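Local coordinates for protein prolyl 4-hydroxylase (Paramecium bursaria Chlorella virus 1, PDB 5C5T) that probably hydroxylates prolyl residues of collagen-like chains as a metal-dependent dioxygenase, and is captured here with its cosubstrate 2-oxoglutarate, at residues Y119-V124 with A220-R225; Q152-L157 with W192-V197. All coordinates share one frame; numbering follows the deposited sequence.

Interaction 1: residues Y119-V124 with A220-R225. With AKG (2-oxoglutaric acid), chain C.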
# COMPACT_ATOMS: atom_id res chain seq x y z
N TYR A 119 -6.27 -3.45 -15.86
CA TYR A 119 -6.43 -2.65 -14.66
C TYR A 119 -6.08 -1.19 -14.91
O TYR A 119 -5.57 -0.84 -15.99
CB TYR A 119 -5.54 -3.20 -13.54
CG TYR A 119 -4.10 -3.20 -13.90
CD1 TYR A 119 -3.54 -4.27 -14.59
CD2 TYR A 119 -3.30 -2.13 -13.61
CE1 TYR A 119 -2.21 -4.26 -14.91
CE2 TYR A 119 -1.98 -2.11 -13.94
CZ TYR A 119 -1.45 -3.19 -14.58
OH TYR A 119 -0.12 -3.18 -14.91
N ASN A 120 -6.38 -0.36 -13.91
CA ASN A 120 -5.97 1.04 -13.86
C ASN A 120 -5.18 1.30 -12.60
O ASN A 120 -5.43 0.66 -11.56
CB ASN A 120 -7.16 1.99 -13.84
CG ASN A 120 -7.90 2.01 -15.11
OD1 ASN A 120 -9.13 1.85 -15.13
ND2 ASN A 120 -7.18 2.23 -16.20
N PHE A 121 -4.25 2.25 -12.66
CA PHE A 121 -3.58 2.77 -11.47
C PHE A 121 -4.35 3.97 -10.88
O PHE A 121 -4.57 5.01 -11.56
CB PHE A 121 -2.17 3.27 -11.80
CG PHE A 121 -1.15 2.18 -12.05
CD1 PHE A 121 -1.06 1.07 -11.25
CD2 PHE A 121 -0.26 2.30 -13.10
CE1 PHE A 121 -0.06 0.10 -11.50
CE2 PHE A 121 0.71 1.35 -13.34
CZ PHE A 121 0.79 0.25 -12.55
N GLU A 122 -4.68 3.88 -9.60
CA GLU A 122 -5.13 5.07 -8.85
C GLU A 122 -3.99 6.09 -8.71
O GLU A 122 -2.81 5.73 -8.76
CB GLU A 122 -5.61 4.60 -7.46
CG GLU A 122 -6.38 5.63 -6.66
CD GLU A 122 -7.31 5.00 -5.60
OE1 GLU A 122 -7.48 3.77 -5.60
OE2 GLU A 122 -7.93 5.78 -4.85
N ASP A 123 -4.33 7.37 -8.54
CA ASP A 123 -3.31 8.34 -8.11
C ASP A 123 -2.62 7.84 -6.84
O ASP A 123 -3.28 7.35 -5.94
CB ASP A 123 -3.94 9.68 -7.83
CG ASP A 123 -4.46 10.38 -9.07
OD1 ASP A 123 -4.22 9.90 -10.19
OD2 ASP A 123 -5.12 11.43 -8.90
N VAL A 124 -1.31 8.04 -6.73
CA VAL A 124 -0.59 7.60 -5.55
C VAL A 124 -0.89 8.52 -4.35
O VAL A 124 -0.96 9.75 -4.49
CB VAL A 124 0.92 7.55 -5.84
CG1 VAL A 124 1.75 7.38 -4.60
CG2 VAL A 124 1.24 6.45 -6.85
N ALA A 220 3.92 5.20 0.80
CA ALA A 220 3.29 5.48 -0.49
C ALA A 220 2.41 4.29 -0.92
O ALA A 220 2.84 3.14 -0.92
CB ALA A 220 4.32 5.79 -1.54
N ASN A 221 1.12 4.59 -1.14
CA ASN A 221 0.13 3.58 -1.57
C ASN A 221 -0.19 3.70 -3.02
O ASN A 221 -0.70 4.74 -3.47
CB ASN A 221 -1.19 3.73 -0.78
CG ASN A 221 -1.09 3.21 0.62
OD1 ASN A 221 -0.71 2.09 0.85
ND2 ASN A 221 -1.51 4.04 1.58
N GLN A 222 0.10 2.64 -3.75
CA GLN A 222 -0.32 2.50 -5.17
C GLN A 222 -1.44 1.46 -5.25
O GLN A 222 -1.18 0.28 -5.15
CB GLN A 222 0.84 2.11 -6.07
CG GLN A 222 0.42 1.84 -7.52
CD GLN A 222 -0.14 3.08 -8.22
OE1 GLN A 222 0.61 3.92 -8.71
NE2 GLN A 222 -1.45 3.23 -8.20
N TRP A 223 -2.67 1.90 -5.40
CA TRP A 223 -3.80 0.98 -5.54
C TRP A 223 -4.03 0.68 -7.03
O TRP A 223 -3.81 1.51 -7.90
CB TRP A 223 -5.08 1.53 -4.82
CG TRP A 223 -4.99 1.44 -3.31
CD1 TRP A 223 -4.94 0.29 -2.57
CD2 TRP A 223 -4.92 2.52 -2.36
NE1 TRP A 223 -4.83 0.59 -1.24
CE2 TRP A 223 -4.82 1.95 -1.08
CE3 TRP A 223 -4.91 3.93 -2.47
CZ2 TRP A 223 -4.70 2.72 0.10
CZ3 TRP A 223 -4.81 4.70 -1.29
CH2 TRP A 223 -4.69 4.09 -0.02
N ILE A 224 -4.46 -0.55 -7.27
CA ILE A 224 -4.72 -1.17 -8.56
C ILE A 224 -6.23 -1.47 -8.63
O ILE A 224 -6.76 -2.20 -7.78
CB ILE A 224 -3.84 -2.44 -8.69
CG1 ILE A 224 -2.37 -2.03 -8.51
CG2 ILE A 224 -4.06 -3.17 -10.07
CD1 ILE A 224 -1.48 -3.07 -7.90
N ARG A 225 -6.89 -0.87 -9.59
CA ARG A 225 -8.32 -0.97 -9.76
C ARG A 225 -8.83 -1.72 -11.00
O ARG A 225 -8.24 -1.68 -12.07
CB ARG A 225 -8.93 0.43 -9.84
CG ARG A 225 -8.94 1.12 -8.50
CD ARG A 225 -9.89 2.25 -8.55
NE ARG A 225 -9.84 3.02 -7.33
CZ ARG A 225 -10.83 3.11 -6.44
NH1 ARG A 225 -11.96 2.44 -6.58
NH2 ARG A 225 -10.65 3.88 -5.38
C1 AKG C . -3.64 1.79 3.97
O1 AKG C . -3.24 2.99 3.82
O2 AKG C . -4.69 1.43 3.38
C2 AKG C . -2.93 0.88 4.93
O5 AKG C . -3.49 -0.13 5.27
C3 AKG C . -1.53 1.25 5.46
C4 AKG C . -0.94 0.17 6.32
C5 AKG C . 0.23 0.66 7.14
O3 AKG C . 0.32 1.88 7.44
O4 AKG C . 1.11 -0.17 7.50
O HOH W 1 -3.04 4.67 -5.14
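With CG opposite the backbone N (chi1 -167°) and the chain extended beyond it, Glu-122 carries its carboxylate over Trp-223 CB to the side chain of Arg-225, which itself runs straight from CG to NE. The salt bridge is centred on one oxygen, Glu-122 OE1 lying 3.0 Å from Arg-225 NE. The nitrogen arrives from above the carboxylate plane and the two flat groups are turned 47° apart, so this is not a coplanar, two-pronged pairing; the bonds from Arg-225 NH2 are weak. Arg-153 NE is a second cation on OE1, while Arg-225 NH1 is held by Asp-151 O.

Gln-222 starts from a similar chi1 (175°) but bends at chi2, which turns its amide toward the backbone of Glu-122, beside Phe-121. NE2 donates to Glu-122 O at 2.9 Å and also to Trp-223 O at 2.9 Å. Trp-223 O thus has two donors, since Glu-122 N reaches it from the opposite face of its plane. The other end of the amide, OE1, is bonded to Gln-102 of helix 96-109.

Within these segments the regular antiparallel pairs are Asn-120 with Arg-225, joined by two nearly straight backbone bonds, and Phe-121 with Ile-224. On the face carrying Phe-121, Ile-224 CG2 packs 3.8 Å from Tyr-119 CD2. Past Glu-122 direct backbone bonding is interrupted at Asp-123, and a water spans the gap in the pairing, donating to Asp-123 O and Asn-221 O and accepting from Trp-223 N.

At the active-site end Asn-221 ND2, also bonded to Gln-125, gives a weak bond to O1 of 2-oxoglutarate, while the indole edge of Trp-223 faces its O2 and NE1 bonds to the zinc ligand Asp-140. The two cations around Glu-122 probably stabilise its negative form, beside a strand that helps line the cosubstrate pocket.

Interaction 2: residues Q152-L157 with W192-V197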
# COMPACT_ATOMS: atom_id res chain seq x y z
N GLN A 152 -13.63 -1.77 -8.43
CA GLN A 152 -13.12 -2.33 -7.18
C GLN A 152 -11.59 -2.31 -7.16
O GLN A 152 -10.97 -2.67 -8.16
CB GLN A 152 -13.60 -3.76 -7.06
CG GLN A 152 -13.10 -4.54 -5.84
CD GLN A 152 -13.81 -4.13 -4.52
OE1 GLN A 152 -13.74 -3.00 -4.09
NE2 GLN A 152 -14.53 -5.06 -3.94
N ARG A 153 -11.01 -1.94 -6.03
CA ARG A 153 -9.57 -2.12 -5.82
C ARG A 153 -9.21 -3.62 -5.81
O ARG A 153 -9.79 -4.40 -5.07
CB ARG A 153 -9.10 -1.47 -4.53
CG ARG A 153 -9.01 0.05 -4.57
CD ARG A 153 -8.52 0.62 -3.30
NE ARG A 153 -8.48 2.07 -3.33
CZ ARG A 153 -8.52 2.83 -2.24
NH1 ARG A 153 -8.63 2.25 -1.05
NH2 ARG A 153 -8.46 4.17 -2.36
N LEU A 154 -8.32 -4.01 -6.71
CA LEU A 154 -7.91 -5.43 -6.79
C LEU A 154 -6.65 -5.77 -6.01
O LEU A 154 -6.49 -6.92 -5.59
CB LEU A 154 -7.73 -5.81 -8.24
CG LEU A 154 -8.93 -5.60 -9.14
CD1 LEU A 154 -8.56 -5.95 -10.54
CD2 LEU A 154 -10.09 -6.45 -8.75
N ALA A 155 -5.77 -4.80 -5.84
CA ALA A 155 -4.50 -5.04 -5.21
C ALA A 155 -3.90 -3.73 -4.72
O ALA A 155 -4.30 -2.61 -5.14
CB ALA A 155 -3.54 -5.78 -6.18
N THR A 156 -2.92 -3.87 -3.84
CA THR A 156 -2.18 -2.77 -3.26
C THR A 156 -0.68 -2.98 -3.35
O THR A 156 -0.21 -4.04 -3.00
CB THR A 156 -2.51 -2.60 -1.75
OG1 THR A 156 -3.94 -2.49 -1.52
CG2 THR A 156 -1.79 -1.40 -1.11
N LEU A 157 0.07 -1.94 -3.78
CA LEU A 157 1.52 -1.93 -3.67
C LEU A 157 1.86 -0.74 -2.76
O LEU A 157 1.59 0.40 -3.08
CB LEU A 157 2.19 -1.88 -5.04
CG LEU A 157 3.70 -2.14 -4.92
CD1 LEU A 157 4.31 -2.96 -6.06
CD2 LEU A 157 4.40 -0.81 -4.74
N TRP A 192 -2.85 -8.83 -2.49
CA TRP A 192 -4.12 -8.93 -3.20
C TRP A 192 -5.28 -8.46 -2.33
O TRP A 192 -5.32 -8.74 -1.14
CB TRP A 192 -4.37 -10.37 -3.69
CG TRP A 192 -3.49 -10.74 -4.80
CD1 TRP A 192 -2.32 -11.43 -4.70
CD2 TRP A 192 -3.66 -10.42 -6.19
NE1 TRP A 192 -1.75 -11.57 -5.96
CE2 TRP A 192 -2.57 -10.97 -6.88
CE3 TRP A 192 -4.66 -9.75 -6.92
CZ2 TRP A 192 -2.42 -10.85 -8.28
CZ3 TRP A 192 -4.51 -9.64 -8.31
CH2 TRP A 192 -3.41 -10.19 -8.96
N VAL A 193 -6.18 -7.69 -2.92
CA VAL A 193 -7.35 -7.13 -2.22
C VAL A 193 -8.66 -7.82 -2.67
O VAL A 193 -9.53 -8.13 -1.86
CB VAL A 193 -7.42 -5.59 -2.44
CG1 VAL A 193 -8.74 -4.99 -1.82
CG2 VAL A 193 -6.24 -4.89 -1.80
N ALA A 194 -8.80 -8.04 -3.97
CA ALA A 194 -10.01 -8.65 -4.51
C ALA A 194 -9.71 -9.49 -5.76
O ALA A 194 -8.67 -9.34 -6.41
CB ALA A 194 -11.10 -7.57 -4.83
N ASP A 195 -10.66 -10.37 -6.07
CA ASP A 195 -10.56 -11.30 -7.16
C ASP A 195 -10.83 -10.56 -8.47
O ASP A 195 -11.85 -9.91 -8.59
CB ASP A 195 -11.59 -12.41 -6.92
CG ASP A 195 -11.52 -13.52 -7.93
OD1 ASP A 195 -11.30 -13.24 -9.13
OD2 ASP A 195 -11.71 -14.68 -7.49
N PRO A 196 -9.89 -10.59 -9.44
CA PRO A 196 -10.11 -9.84 -10.68
C PRO A 196 -11.34 -10.25 -11.47
O PRO A 196 -11.82 -9.42 -12.23
CB PRO A 196 -8.84 -10.12 -11.48
CG PRO A 196 -7.80 -10.31 -10.47
CD PRO A 196 -8.49 -11.06 -9.34
N VAL A 197 -11.83 -11.47 -11.28
CA VAL A 197 -12.97 -11.98 -12.06
C VAL A 197 -14.26 -11.53 -11.39
O VAL A 197 -15.09 -10.87 -12.01
CB VAL A 197 -12.91 -13.50 -12.20
CG1 VAL A 197 -14.09 -13.99 -12.98
CG2 VAL A 197 -11.61 -13.92 -12.89
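Segments 152-157 and 192-197 run antiparallel where Ala-155 and Trp-192 form a non-hydrogen-bonded pair with CA atoms 4.4 Å apart, and the chain after Trp-192 then turns so that two successive amides, of Val-193 and Ala-194, converge on Leu-154 O. Val-193 N lies 2.8 Å and Ala-194 N 3.0 Å from Leu-154 O, both approaching from the same face, above the carbonyl plane. Leu-154 and Ala-155 together oppose Ile-224, making a classic beta bulge at this point of strand 153-160.

Val-193 sits over the bulged backbone. Its CG1, anti to the backbone N (chi1 175°), leans on Arg-153 O, whereas CG2 turns to Thr-156 and lies 3.3 Å from OG1. Beside it the methyl of Ala-194 meets CG of Gln-152 at 3.8 Å and also presses on Arg-153 O, a carbonyl that is buried here without a polar partner. Although CB of Leu-154 starts out away from the loop, the branch curls back: CD2 lies 3.9 Å from Pro-196 CA and CD1 packs on the proline ring. Trp-192 brings CE3 obliquely to Ala-155 CB at 4.2 Å. Farther along, an Asx turn, Val-197 N to Asp-195 OD1, shapes the loop.

Polar ends of the strand point elsewhere: Thr-156 OG1 bonds to the zinc ligand Asp-140, and Gln-152 NE2 to Asp-142 O and Arg-199 O. The contact marks where strand 188-192 leaves strand 153-160 in the six-stranded antiparallel sheet, with strand 217-225 on the other side of 153-160 and Trp-192 packed against the loop of Val-32 and Cys-33.

Both contacts belong to the same antiparallel sheet and share its middle: strand 217-225 is flanked by 120-129 in interaction 1 and by 153-160, the partner of interaction 2. Backbone bonds such as Gln-222 N to Leu-157 O (2.8 Å) stitch them together, and Trp-223 lies against Arg-153 in a cation-pi contact. Interaction 1 is partly buried, grading from an exposed strand end to the cosubstrate pocket, and relies on charge, amide and water bonds. Interaction 2 is buried and mostly apolar, with one carbonyl gripping a departing loop. Both reach Asp-140, through Trp-223 and Thr-156 respectively, which suggests a common role in positioning that metal ligand.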